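Local structure of oxidoreductase, NAD-binding/iron-sulfur cluster-binding protein (Nitratireductor pacificus pht-3B, 6ZY0) at residues A[310-315]-A[406-411]; A[395-400]-A[525-530]; A[430-435]-A[596-601]; A[455-460]-A[515-520]; A[581-586]-A[654-659]. The protein removes halogen atoms reductively from organohalide compounds, using a bound cobalamin and two [4Fe-4S] clusters that probably feed it electrons. The protein carries 1 engineered substitution. All blocks are in the same frame, centred on the assembly; numbering follows the deposited sequence.

Contact 1: A[310-315]-A[406-411]; sequences RVAKRG and YASDEV
The side chain of Lys313 runs out between the ring of Tyr406 and the carboxylate of Glu410. Its CB lies over one face of the tyrosine ring, 4.0 Å from the ring centroid, in a CH-pi contact displaced toward the rim. That CB also sits near Ser408 O. With CG anti to the backbone N (chi1 -177°), the chain continues past the ring, and CG meets both Glu410 OE1 and Tyr406 CD2. CD stays beside the same two groups. CE comes closest to the carboxylate, 3.1 Å from Glu410 OE1. There the chain bends, and NZ ends 4.5 Å from Glu410 OE1, too far for a salt bridge. NZ instead gives a hydrogen bond to the carbonyl of Ser482. Both segments are largely irregular, and each gives a residue to the cobalamin pocket, Gly315 and Tyr406. The backbones are joined by two hydrogen bonds: Ala407 N to Val311 O at 2.8 Å, and Lys313 N to Ser408 O at 2.9 Å. At the other end Arg310 runs past Ala407. Its NH2 donates to Tyr406 O at 2.9 Å, with that oxygen near the guanidinium plane but the donor above the carbonyl plane. The same NH2 also bonds to the carbonyl of Ile416, while Arg314 turns away to a salt bridge with Asp325.

Contact 2: A[395-400]-A[525-530]; sequences VGICRA and MSVDRP
Ile397 lays its CG2 against the end of Met525, with CE 3.7 Å away. The two side chains cross at about a right angle, and CD1 of the isoleucine reaches the sulfur, Met525 SD, at 4.1 Å. CG2 can face the methionine because it stands anti to the backbone N, while CG1 lies beside that nitrogen (chi1 -58°). Val527 covers the next part of the strand. Its CG1 rests on the peptide between Cys398 and Arg399, 3.7 Å from Arg399 N.

The backbone of Ile397 is held by polar contacts. Asp528 N donates to Ile397 O at 2.7 Å, and Ile397 N donates to Asp528 OD2 at 2.9 Å. OD2 takes this bond on its anti lone pair, away from OD1. One aspartate thus grips both the N-H and the C=O of a single strand residue, by its carboxylate and its own amide. OD1 forms a salt bridge with Lys384.

Strand 394-399 is an outermost strand of a four-stranded antiparallel sheet and pairs by its backbone with strand 422-429. The loop 525-530 meets its other edge. Ile397 also touches Ala380 of helix 376-390, and Met525 touches both that helix and strand 422-429.

Contact 3: A[430-435]-A[596-601]; sequences QGYETM and PWNRED. With SF4 (iron/sulfur cluster), chain D.
The ring of Tyr432 has the peptide between Arg599 and Glu600 over one face. Arg599 C lies 3.6 Å above the ring plane and Glu600 N at nearly the same height, both toward the rim. At the ring edge, near its plane, stands the amide of Asn598, with OD1 3.6 Å from Tyr432 CD1. The amide and ring planes are 55° apart. CB and CG of Glu600 reach Tyr432 CE2, and CB is 3.6 Å from it. CG of Tyr432 is anti to the backbone N (chi1 174°), which sends the ring out from the helix start toward 596-601. No direct hydrogen bond joins the segments. Two waters bridge them, one of them weakly. This one accepts from Glu600 N at 2.8 Å and has a weak bond to Tyr432 OH. The other donates to Tyr432 O and accepts from Asn598 ND2 at 2.9 Å. An alanine in place of Tyr432 would remove the ring, and the Arg599-Glu600 peptide would probably lose its cover on that side.

Glu600 is held by Arg29, Ser32 and Asn33, which probably offsets its nearness to the acid Glu433. Asn598 OD1 accepts from Arg513. Further along 596-601, Pro596 and Trp597 line a [4Fe-4S] cluster. Trp597 turns its edge to the cluster, CD1 being 3.5 Å from SF4 S1. The contact therefore ties the first turn of helix 432-437, just after the cobalamin-binding Gln430, to the link between helices 590-594 and 603-614.

Contact 4: A[455-460]-A[515-520]; sequences RGAEIA and QSIVFT. Engineered in segment 515-520: Gln515 (natural residue Lys).
Helix 445-469 packs here on strand 514-521, an inner strand of the four-stranded antiparallel sheet beside the cobalamin. The short segments run nearly parallel, their axes 7.8 Å apart at a crossing angle of -22°. Ile517 and Phe519, two apart on the strand, point to the helix. Ser516, just before them, and Val518, between them, point away. Ser516 gives its carbonyl to the cobalamin in a hydrogen bond, and its OG is hydrogen-bonded to His486 ND1. Gln515, engineered in place of the natural lysine, donates to the cobalamin through NE2.

Ile517 carries the contact. Its CG1 is anti to the backbone N (chi1 -172°) and lies 3.2 Å from Gly456 O, while CG2 meets that oxygen and Gly456 CA. CD1 reaches over the backbone of Ala457, 3.8 Å from Ala457 N. The helix can come this close because Gly456 has no side chain: a CB there would clash with Ile517 CB. One turn on, the methyl of Ala460 sits between the two strand side chains. It is 4.0 Å from Phe519 CD1, and its approach to Ile517 is tighter than usual, with Ala460 CB 3.5 Å from Ile517 CG1.

Contact 5: A[581-586]-A[654-659]; sequences TQMKGS and PRMGTN
Gln582 and Asn659 reach toward each other from opposite directions, with their amide planes 33° apart. Asn659 ND2 donates to Gln582 OE1 at 2.8 Å. The bond is bent, at 136°. Gln582 OE1 lies near the amide plane of Asn659, but ND2 stands above the carbonyl plane of the glutamine. Lys584 crosses Asn659 at about a right angle, and its CB is 3.6 Å from Asn659 OD1. From there the lysine chain runs along the backbone of 656-658, its CG 3.5 Å from Met656 O. Two methionines meet obliquely alongside: Met583 CB is 3.7 Å from Met656 CG.

The backbones join where Asn659 N donates to Lys584 O at 2.9 Å, nearly straight and on a lone pair. Both ND2 of Asn659 and NE2 of Gln582 also bond to the carbonyl of Asp441. An alanine at Asn659 would take away the amide, and Gln582 OE1 would probably lose its partner across the contact.

The segment 581-586 lies between helices 572-581 and 590-594, close to Cys588 and the second [4Fe-4S] cluster. The grip is polar at the buried amides and apolar at the exposed methionines, so its directional bonds lie inside.

Read from the N terminus, contact 1 closes first, joining the loop before helix 317-323 to the one after strand 394-399, beside the cobalamin. Contact 2 opens inside that span, at 395-400, and so crosses it. It closes at 525-530, enclosing contact 4, which joins helix 445-469 to strand 514-521. Contacts 2 and 4 share one antiparallel sheet and touch at Ala400 and Thr520. Contact 3 opens at 430-435, crosses contact 2 and also encloses contact 4, touching it where Gln430 meets Gln515. It closes at 596-601, in the iron-sulfur region. Contact 5 opens before that closure, crosses contact 3, and ties the same region to 654-659.

Contact 1: A[310-315]-A[406-411]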
# COMPACT_ATOMS: atom_id res chain seq x y z
N ARG A 310 22.00 3.89 16.85
CA ARG A 310 21.04 2.84 16.54
C ARG A 310 20.09 2.65 17.72
O ARG A 310 20.49 2.74 18.88
CB ARG A 310 21.77 1.55 16.18
CG ARG A 310 22.32 1.61 14.76
CD ARG A 310 23.28 0.49 14.46
NE ARG A 310 22.58 -0.78 14.38
CZ ARG A 310 23.19 -1.94 14.19
NH1 ARG A 310 24.51 -1.99 14.07
NH2 ARG A 310 22.48 -3.06 14.12
N VAL A 311 18.82 2.39 17.40
CA VAL A 311 17.74 2.39 18.36
C VAL A 311 17.33 0.95 18.67
O VAL A 311 17.27 0.11 17.76
CB VAL A 311 16.53 3.19 17.83
CG1 VAL A 311 15.49 3.36 18.91
CG2 VAL A 311 16.98 4.52 17.29
N ALA A 312 17.06 0.67 19.94
CA ALA A 312 16.44 -0.59 20.29
C ALA A 312 15.10 -0.70 19.57
O ALA A 312 14.32 0.26 19.53
CB ALA A 312 16.25 -0.70 21.80
N LYS A 313 14.83 -1.87 18.99
CA LYS A 313 13.53 -2.11 18.36
C LYS A 313 12.42 -2.01 19.39
O LYS A 313 11.27 -1.74 19.03
CB LYS A 313 13.54 -3.46 17.65
CG LYS A 313 12.28 -3.85 16.87
CD LYS A 313 12.57 -5.11 16.04
CE LYS A 313 11.32 -5.83 15.53
NZ LYS A 313 10.60 -5.13 14.44
N ARG A 314 12.75 -2.20 20.67
CA ARG A 314 11.85 -1.96 21.78
C ARG A 314 11.49 -0.48 21.93
O ARG A 314 10.63 -0.14 22.75
CB ARG A 314 12.51 -2.52 23.05
CG ARG A 314 11.86 -2.23 24.39
CD ARG A 314 10.50 -2.88 24.55
NE ARG A 314 10.00 -2.67 25.90
CZ ARG A 314 9.56 -1.51 26.36
NH1 ARG A 314 9.53 -0.45 25.56
NH2 ARG A 314 9.14 -1.39 27.62
N GLY A 315 12.10 0.40 21.13
CA GLY A 315 11.80 1.81 21.18
C GLY A 315 10.74 2.26 20.19
O GLY A 315 10.22 3.37 20.31
N TYR A 406 18.03 -1.64 13.42
CA TYR A 406 17.83 -1.50 14.86
C TYR A 406 19.04 -2.06 15.59
O TYR A 406 19.78 -2.90 15.07
CB TYR A 406 16.58 -2.24 15.32
CG TYR A 406 15.27 -1.69 14.80
CD1 TYR A 406 14.74 -0.50 15.29
CD2 TYR A 406 14.55 -2.38 13.83
CE1 TYR A 406 13.54 -0.01 14.83
CE2 TYR A 406 13.35 -1.90 13.36
CZ TYR A 406 12.86 -0.72 13.86
OH TYR A 406 11.66 -0.25 13.39
N ALA A 407 19.24 -1.58 16.81
CA ALA A 407 20.37 -2.06 17.60
C ALA A 407 20.12 -3.47 18.11
O ALA A 407 20.95 -4.37 17.95
CB ALA A 407 20.65 -1.09 18.75
N SER A 408 18.95 -3.69 18.71
CA SER A 408 18.60 -4.95 19.34
C SER A 408 17.14 -5.27 19.04
O SER A 408 16.33 -4.36 18.84
CB SER A 408 18.81 -4.86 20.84
OG SER A 408 18.22 -3.67 21.34
N ASP A 409 16.81 -6.55 19.01
CA ASP A 409 15.42 -6.92 18.84
C ASP A 409 14.67 -6.73 20.16
O ASP A 409 15.27 -6.62 21.24
CB ASP A 409 15.28 -8.35 18.34
CG ASP A 409 15.72 -9.38 19.35
OD1 ASP A 409 14.93 -9.69 20.27
OD2 ASP A 409 16.86 -9.90 19.22
N GLU A 410 13.34 -6.70 20.07
CA GLU A 410 12.53 -6.35 21.23
C GLU A 410 12.07 -7.55 22.04
O GLU A 410 11.53 -7.37 23.13
CB GLU A 410 11.31 -5.52 20.79
CG GLU A 410 10.10 -6.33 20.31
CD GLU A 410 10.28 -6.96 18.94
OE1 GLU A 410 11.43 -7.00 18.42
OE2 GLU A 410 9.27 -7.42 18.37
N VAL A 411 12.28 -8.77 21.55
CA VAL A 411 11.77 -9.97 22.20
C VAL A 411 12.83 -10.64 23.06
O VAL A 411 12.55 -11.05 24.19
CB VAL A 411 11.20 -10.96 21.16
CG1 VAL A 411 10.79 -12.25 21.84
CG2 VAL A 411 10.01 -10.34 20.45

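Contact 2: A[395-400]-A[525-530]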
# COMPACT_ATOMS: atom_id res chain seq x y z
N VAL A 395 10.06 1.84 -7.03
CA VAL A 395 11.17 1.01 -6.57
C VAL A 395 12.42 1.87 -6.55
O VAL A 395 12.71 2.59 -7.51
CB VAL A 395 11.41 -0.23 -7.45
CG1 VAL A 395 12.50 -1.09 -6.82
CG2 VAL A 395 10.13 -1.04 -7.63
N GLY A 396 13.16 1.80 -5.45
CA GLY A 396 14.44 2.46 -5.35
C GLY A 396 15.39 1.57 -4.59
O GLY A 396 14.98 0.71 -3.80
N ILE A 397 16.67 1.76 -4.86
CA ILE A 397 17.70 0.93 -4.27
C ILE A 397 18.71 1.83 -3.60
O ILE A 397 19.18 2.81 -4.18
CB ILE A 397 18.39 0.03 -5.31
CG1 ILE A 397 17.35 -0.86 -5.98
CG2 ILE A 397 19.50 -0.82 -4.65
CD1 ILE A 397 17.71 -1.21 -7.39
N CYS A 398 19.03 1.50 -2.37
CA CYS A 398 20.09 2.23 -1.74
C CYS A 398 20.89 1.22 -0.95
O CYS A 398 20.56 0.04 -0.87
CB CYS A 398 19.59 3.32 -0.82
SG CYS A 398 18.71 2.66 0.59
N ARG A 399 21.97 1.68 -0.40
CA ARG A 399 22.77 0.70 0.33
C ARG A 399 22.45 0.74 1.79
O ARG A 399 22.08 1.77 2.37
CB ARG A 399 24.23 0.93 0.00
CG ARG A 399 25.39 0.69 0.95
CD ARG A 399 26.73 0.79 0.17
NE ARG A 399 27.11 -0.24 -0.87
CZ ARG A 399 27.63 -1.44 -0.57
NH1 ARG A 399 27.67 -1.66 0.73
NH2 ARG A 399 28.10 -2.37 -1.45
N ALA A 400 22.45 -0.46 2.36
CA ALA A 400 21.79 -0.64 3.65
C ALA A 400 22.81 -0.36 4.73
O ALA A 400 23.46 -1.26 5.25
CB ALA A 400 21.21 -2.04 3.75
N MET A 525 23.85 -4.28 -6.83
CA MET A 525 22.94 -3.44 -7.60
C MET A 525 23.46 -2.02 -7.55
O MET A 525 23.90 -1.57 -6.49
CB MET A 525 21.55 -3.49 -6.98
CG MET A 525 20.91 -4.85 -6.94
SD MET A 525 19.35 -4.69 -6.09
CE MET A 525 20.00 -4.45 -4.45
N SER A 526 23.39 -1.31 -8.67
CA SER A 526 23.67 0.13 -8.65
C SER A 526 22.62 0.85 -7.81
O SER A 526 21.42 0.61 -7.96
CB SER A 526 23.67 0.68 -10.07
OG SER A 526 24.57 -0.04 -10.89
N VAL A 527 23.07 1.72 -6.91
CA VAL A 527 22.15 2.41 -6.00
C VAL A 527 21.65 3.69 -6.64
O VAL A 527 22.33 4.33 -7.44
CB VAL A 527 22.81 2.70 -4.64
CG1 VAL A 527 23.15 1.41 -3.93
CG2 VAL A 527 24.04 3.56 -4.83
N ASP A 528 20.43 4.07 -6.28
CA ASP A 528 19.89 5.36 -6.66
C ASP A 528 20.44 6.46 -5.75
O ASP A 528 21.03 6.19 -4.69
CB ASP A 528 18.37 5.34 -6.60
CG ASP A 528 17.76 4.42 -7.64
OD1 ASP A 528 17.83 4.76 -8.85
OD2 ASP A 528 17.21 3.36 -7.26
N ARG A 529 20.23 7.71 -6.17
CA ARG A 529 20.63 8.90 -5.42
C ARG A 529 19.41 9.61 -4.84
O ARG A 529 18.31 9.52 -5.39
CB ARG A 529 21.39 9.89 -6.31
CG ARG A 529 22.86 9.58 -6.50
CD ARG A 529 23.57 10.77 -7.13
NE ARG A 529 23.06 11.04 -8.47
CZ ARG A 529 23.26 12.18 -9.13
NH1 ARG A 529 23.97 13.15 -8.58
NH2 ARG A 529 22.74 12.34 -10.35
N PRO A 530 19.58 10.32 -3.72
CA PRO A 530 18.48 11.12 -3.18
C PRO A 530 17.92 12.10 -4.21
O PRO A 530 18.59 12.44 -5.19
CB PRO A 530 19.12 11.87 -2.01
CG PRO A 530 20.27 11.00 -1.59
CD PRO A 530 20.73 10.26 -2.81

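Contact 3: A[430-435]-A[596-601]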
# COMPACT_ATOMS: atom_id res chain seq x y z
N GLN A 430 -1.35 4.22 -0.97
CA GLN A 430 -2.45 3.85 -0.09
C GLN A 430 -3.81 3.98 -0.78
O GLN A 430 -4.74 3.25 -0.44
CB GLN A 430 -2.43 4.70 1.18
CG GLN A 430 -1.66 4.07 2.32
CD GLN A 430 -2.13 4.55 3.68
OE1 GLN A 430 -3.31 4.83 3.88
NE2 GLN A 430 -1.20 4.65 4.63
N GLY A 431 -3.93 4.89 -1.74
CA GLY A 431 -5.18 5.04 -2.46
C GLY A 431 -5.83 6.40 -2.29
O GLY A 431 -6.36 6.72 -1.22
N TYR A 432 -5.80 7.21 -3.35
CA TYR A 432 -6.36 8.56 -3.27
C TYR A 432 -7.88 8.53 -3.12
O TYR A 432 -8.44 9.20 -2.24
CB TYR A 432 -5.97 9.36 -4.51
CG TYR A 432 -6.64 10.71 -4.57
CD1 TYR A 432 -6.18 11.77 -3.80
CD2 TYR A 432 -7.74 10.93 -5.39
CE1 TYR A 432 -6.80 13.01 -3.85
CE2 TYR A 432 -8.36 12.16 -5.45
CZ TYR A 432 -7.89 13.20 -4.67
OH TYR A 432 -8.51 14.43 -4.73
N GLU A 433 -8.56 7.76 -3.97
CA GLU A 433 -10.02 7.87 -4.06
C GLU A 433 -10.70 7.40 -2.77
O GLU A 433 -11.66 8.04 -2.31
CB GLU A 433 -10.54 7.09 -5.25
CG GLU A 433 -10.38 7.81 -6.58
CD GLU A 433 -8.99 7.68 -7.14
OE1 GLU A 433 -8.54 8.62 -7.85
OE2 GLU A 433 -8.34 6.64 -6.88
N THR A 434 -10.23 6.30 -2.18
CA THR A 434 -10.81 5.87 -0.91
C THR A 434 -10.58 6.90 0.18
O THR A 434 -11.49 7.22 0.95
CB THR A 434 -10.23 4.53 -0.48
OG1 THR A 434 -10.59 3.51 -1.42
CG2 THR A 434 -10.75 4.14 0.90
N MET A 435 -9.37 7.44 0.26
CA MET A 435 -9.07 8.40 1.31
C MET A 435 -9.80 9.71 1.11
O MET A 435 -10.07 10.41 2.09
CB MET A 435 -7.57 8.63 1.41
CG MET A 435 -7.09 9.06 2.80
SD MET A 435 -5.33 9.43 2.75
CE MET A 435 -4.78 8.10 1.68
N PRO A 596 -1.38 19.01 0.52
CA PRO A 596 -1.70 19.44 -0.85
C PRO A 596 -1.15 18.51 -1.92
O PRO A 596 -1.72 18.43 -3.01
CB PRO A 596 -1.07 20.84 -0.93
CG PRO A 596 -1.04 21.31 0.47
CD PRO A 596 -0.74 20.08 1.29
N TRP A 597 -0.04 17.82 -1.64
CA TRP A 597 0.53 16.86 -2.58
C TRP A 597 -0.33 15.61 -2.73
O TRP A 597 -0.09 14.82 -3.65
CB TRP A 597 1.93 16.48 -2.12
CG TRP A 597 2.90 17.62 -2.13
CD1 TRP A 597 3.09 18.54 -1.13
CD2 TRP A 597 3.82 17.97 -3.17
NE1 TRP A 597 4.07 19.43 -1.50
CE2 TRP A 597 4.53 19.11 -2.74
CE3 TRP A 597 4.12 17.42 -4.43
CZ2 TRP A 597 5.52 19.71 -3.53
CZ3 TRP A 597 5.10 18.02 -5.20
CH2 TRP A 597 5.78 19.16 -4.75
N ASN A 598 -1.30 15.40 -1.85
CA ASN A 598 -2.25 14.31 -2.02
C ASN A 598 -3.23 14.74 -3.11
O ASN A 598 -4.19 15.46 -2.84
CB ASN A 598 -2.96 14.01 -0.71
CG ASN A 598 -3.92 12.85 -0.83
OD1 ASN A 598 -3.57 11.79 -1.35
ND2 ASN A 598 -5.14 13.03 -0.34
N ARG A 599 -2.98 14.32 -4.35
CA ARG A 599 -3.76 14.77 -5.49
C ARG A 599 -4.24 13.60 -6.33
O ARG A 599 -3.72 12.48 -6.23
CB ARG A 599 -2.95 15.70 -6.40
CG ARG A 599 -2.49 16.96 -5.74
CD ARG A 599 -1.98 17.94 -6.76
NE ARG A 599 -1.89 19.27 -6.19
CZ ARG A 599 -0.81 19.75 -5.59
NH1 ARG A 599 0.29 19.00 -5.50
NH2 ARG A 599 -0.82 20.98 -5.08
N GLU A 600 -5.21 13.90 -7.18
CA GLU A 600 -5.73 12.93 -8.13
C GLU A 600 -4.78 12.79 -9.31
O GLU A 600 -4.05 13.71 -9.68
CB GLU A 600 -7.11 13.36 -8.63
CG GLU A 600 -7.96 12.22 -9.15
CD GLU A 600 -9.24 12.71 -9.79
OE1 GLU A 600 -9.58 13.90 -9.60
OE2 GLU A 600 -9.89 11.90 -10.48
N ASP A 601 -4.80 11.60 -9.91
CA ASP A 601 -3.94 11.30 -11.05
C ASP A 601 -4.53 11.87 -12.34
O ASP A 601 -4.73 11.13 -13.31
CB ASP A 601 -3.77 9.78 -11.17
CG ASP A 601 -2.45 9.39 -11.80
OD1 ASP A 601 -1.66 10.29 -12.17
OD2 ASP A 601 -2.19 8.16 -11.90
FE1 SF4 D . 2.52 19.12 5.70
FE2 SF4 D . 2.02 20.97 3.77
FE3 SF4 D . 2.17 18.31 3.14
FE4 SF4 D . 4.42 19.66 3.83
S1 SF4 D . 3.13 20.03 2.00
S2 SF4 D . 3.80 17.62 4.55
S3 SF4 D . 3.58 21.09 5.41
S4 SF4 D . 0.62 19.32 4.47
O HOH W 1 -6.88 16.16 -7.04
O HOH W 2 -7.54 11.41 -0.70

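Contact 4: A[455-460]-A[515-520]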
# COMPACT_ATOMS: atom_id res chain seq x y z
N ARG A 455 0.18 -5.99 0.90
CA ARG A 455 0.53 -6.06 -0.52
C ARG A 455 2.03 -5.89 -0.70
O ARG A 455 2.66 -6.59 -1.51
CB ARG A 455 -0.22 -5.00 -1.32
CG ARG A 455 0.26 -4.92 -2.77
CD ARG A 455 0.00 -6.23 -3.55
NE ARG A 455 -1.38 -6.69 -3.42
CZ ARG A 455 -2.43 -6.05 -3.93
NH1 ARG A 455 -2.26 -4.93 -4.61
NH2 ARG A 455 -3.65 -6.54 -3.76
N GLY A 456 2.64 -5.03 0.11
CA GLY A 456 4.07 -4.84 0.03
C GLY A 456 4.83 -6.01 0.62
O GLY A 456 5.87 -6.42 0.08
N ALA A 457 4.34 -6.55 1.74
CA ALA A 457 4.97 -7.72 2.33
C ALA A 457 4.93 -8.89 1.35
O ALA A 457 5.90 -9.66 1.25
CB ALA A 457 4.29 -8.08 3.65
N GLU A 458 3.84 -9.02 0.60
CA GLU A 458 3.75 -10.06 -0.43
C GLU A 458 4.88 -9.91 -1.42
O GLU A 458 5.67 -10.83 -1.67
CB GLU A 458 2.47 -9.86 -1.20
CG GLU A 458 2.01 -11.08 -1.84
CD GLU A 458 0.83 -10.91 -2.78
OE1 GLU A 458 0.81 -9.80 -3.45
OE2 GLU A 458 -0.16 -11.71 -2.65
N ILE A 459 4.95 -8.71 -2.00
CA ILE A 459 5.82 -8.44 -3.12
C ILE A 459 7.27 -8.60 -2.70
O ILE A 459 8.07 -9.21 -3.41
CB ILE A 459 5.52 -7.04 -3.68
CG1 ILE A 459 4.18 -7.01 -4.42
CG2 ILE A 459 6.63 -6.58 -4.62
CD1 ILE A 459 3.72 -5.63 -4.77
N ALA A 460 7.61 -8.08 -1.52
CA ALA A 460 8.99 -8.18 -1.06
C ALA A 460 9.33 -9.59 -0.62
O ALA A 460 10.48 -10.02 -0.77
CB ALA A 460 9.23 -7.20 0.09
N GLN A 515 2.70 3.56 1.82
CA GLN A 515 3.31 2.68 2.79
C GLN A 515 4.46 1.98 2.10
O GLN A 515 4.32 1.52 0.96
CB GLN A 515 2.30 1.67 3.34
CG GLN A 515 1.16 2.30 4.14
CD GLN A 515 1.56 2.64 5.57
OE1 GLN A 515 2.66 2.30 6.01
NE2 GLN A 515 0.67 3.30 6.29
N SER A 516 5.61 1.92 2.75
CA SER A 516 6.81 1.38 2.16
C SER A 516 7.00 -0.07 2.58
O SER A 516 6.58 -0.48 3.67
CB SER A 516 8.05 2.19 2.57
OG SER A 516 8.28 2.07 3.96
N ILE A 517 7.64 -0.84 1.72
CA ILE A 517 8.16 -2.15 2.07
C ILE A 517 9.62 -2.19 1.66
O ILE A 517 10.00 -1.66 0.61
CB ILE A 517 7.36 -3.29 1.40
CG1 ILE A 517 7.81 -4.64 1.96
CG2 ILE A 517 7.50 -3.23 -0.12
CD1 ILE A 517 7.35 -4.93 3.36
N VAL A 518 10.44 -2.80 2.50
CA VAL A 518 11.87 -2.93 2.24
C VAL A 518 12.21 -4.41 2.29
O VAL A 518 11.63 -5.16 3.08
CB VAL A 518 12.70 -2.14 3.27
CG1 VAL A 518 14.19 -2.36 3.06
CG2 VAL A 518 12.37 -0.66 3.19
N PHE A 519 13.13 -4.84 1.44
CA PHE A 519 13.85 -6.07 1.70
C PHE A 519 15.32 -5.81 1.44
O PHE A 519 15.69 -5.14 0.47
CB PHE A 519 13.33 -7.25 0.86
CG PHE A 519 13.69 -7.20 -0.60
CD1 PHE A 519 12.82 -6.64 -1.52
CD2 PHE A 519 14.86 -7.78 -1.06
CE1 PHE A 519 13.13 -6.63 -2.87
CE2 PHE A 519 15.19 -7.76 -2.40
CZ PHE A 519 14.32 -7.18 -3.31
N THR A 520 16.16 -6.32 2.34
CA THR A 520 17.59 -6.15 2.22
C THR A 520 18.19 -7.39 1.57
O THR A 520 17.64 -8.49 1.69
CB THR A 520 18.22 -5.91 3.59
OG1 THR A 520 17.66 -6.83 4.52
CG2 THR A 520 17.90 -4.49 4.06

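Contact 5: A[581-586]-A[654-659]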
# COMPACT_ATOMS: atom_id res chain seq x y z
N THR A 581 -5.73 4.42 20.50
CA THR A 581 -6.76 4.60 21.53
C THR A 581 -8.04 5.27 21.04
O THR A 581 -9.10 4.98 21.59
CB THR A 581 -6.17 5.39 22.70
OG1 THR A 581 -5.33 4.52 23.46
CG2 THR A 581 -7.22 6.01 23.57
N GLN A 582 -7.98 6.13 20.03
CA GLN A 582 -9.20 6.81 19.61
C GLN A 582 -10.24 5.79 19.15
O GLN A 582 -9.91 4.79 18.50
CB GLN A 582 -8.89 7.85 18.52
CG GLN A 582 -8.59 7.33 17.12
CD GLN A 582 -9.83 7.22 16.26
OE1 GLN A 582 -10.87 7.81 16.57
NE2 GLN A 582 -9.71 6.53 15.14
N MET A 583 -11.49 6.02 19.56
CA MET A 583 -12.54 5.03 19.47
C MET A 583 -13.57 5.32 18.39
O MET A 583 -14.51 4.53 18.22
CB MET A 583 -13.27 4.92 20.82
CG MET A 583 -12.44 4.36 21.95
SD MET A 583 -13.20 4.88 23.51
CE MET A 583 -13.53 6.61 23.16
N LYS A 584 -13.43 6.44 17.67
CA LYS A 584 -14.30 6.77 16.55
C LYS A 584 -13.65 6.44 15.21
O LYS A 584 -13.88 7.13 14.21
CB LYS A 584 -14.70 8.25 16.62
CG LYS A 584 -15.57 8.58 17.82
CD LYS A 584 -15.75 10.08 18.00
CE LYS A 584 -17.02 10.58 17.32
NZ LYS A 584 -17.05 12.07 17.15
N GLY A 585 -12.84 5.38 15.17
CA GLY A 585 -12.24 4.91 13.95
C GLY A 585 -11.26 3.80 14.26
O GLY A 585 -11.10 3.38 15.41
N SER A 586 -10.59 3.32 13.21
CA SER A 586 -9.54 2.32 13.35
C SER A 586 -8.22 2.95 12.91
O SER A 586 -7.97 3.11 11.71
CB SER A 586 -9.85 1.06 12.55
OG SER A 586 -9.01 -0.01 12.95
N PRO A 654 -20.49 1.21 15.44
CA PRO A 654 -19.45 1.76 16.32
C PRO A 654 -20.00 2.18 17.68
O PRO A 654 -20.98 2.93 17.77
CB PRO A 654 -18.94 2.96 15.53
CG PRO A 654 -19.20 2.58 14.09
CD PRO A 654 -20.52 1.88 14.13
N ARG A 655 -19.35 1.70 18.75
CA ARG A 655 -19.72 2.11 20.12
C ARG A 655 -19.80 3.62 20.26
O ARG A 655 -20.78 4.16 20.79
CB ARG A 655 -18.71 1.60 21.15
CG ARG A 655 -19.07 0.34 21.89
CD ARG A 655 -18.07 0.13 23.04
NE ARG A 655 -18.00 1.28 23.95
CZ ARG A 655 -16.90 2.00 24.19
NH1 ARG A 655 -15.75 1.70 23.61
NH2 ARG A 655 -16.95 3.03 25.04
N MET A 656 -18.76 4.33 19.82
CA MET A 656 -18.56 5.72 20.18
C MET A 656 -18.82 6.69 19.04
O MET A 656 -18.71 7.90 19.23
CB MET A 656 -17.15 5.91 20.72
CG MET A 656 -16.81 4.91 21.79
SD MET A 656 -17.91 5.18 23.19
CE MET A 656 -17.58 6.91 23.54
N GLY A 657 -19.16 6.19 17.86
CA GLY A 657 -19.41 7.04 16.72
C GLY A 657 -18.35 6.88 15.65
O GLY A 657 -17.65 5.87 15.56
N THR A 658 -18.24 7.91 14.82
CA THR A 658 -17.38 7.85 13.64
C THR A 658 -16.83 9.24 13.35
O THR A 658 -17.61 10.19 13.19
CB THR A 658 -18.16 7.32 12.45
OG1 THR A 658 -18.57 5.97 12.72
CG2 THR A 658 -17.30 7.35 11.19
N ASN A 659 -15.51 9.35 13.28
CA ASN A 659 -14.89 10.61 12.88
C ASN A 659 -15.34 10.98 11.48
O ASN A 659 -15.23 10.18 10.55
CB ASN A 659 -13.37 10.49 12.93
CG ASN A 659 -12.83 10.40 14.35
OD1 ASN A 659 -13.19 11.19 15.21
ND2 ASN A 659 -11.96 9.42 14.58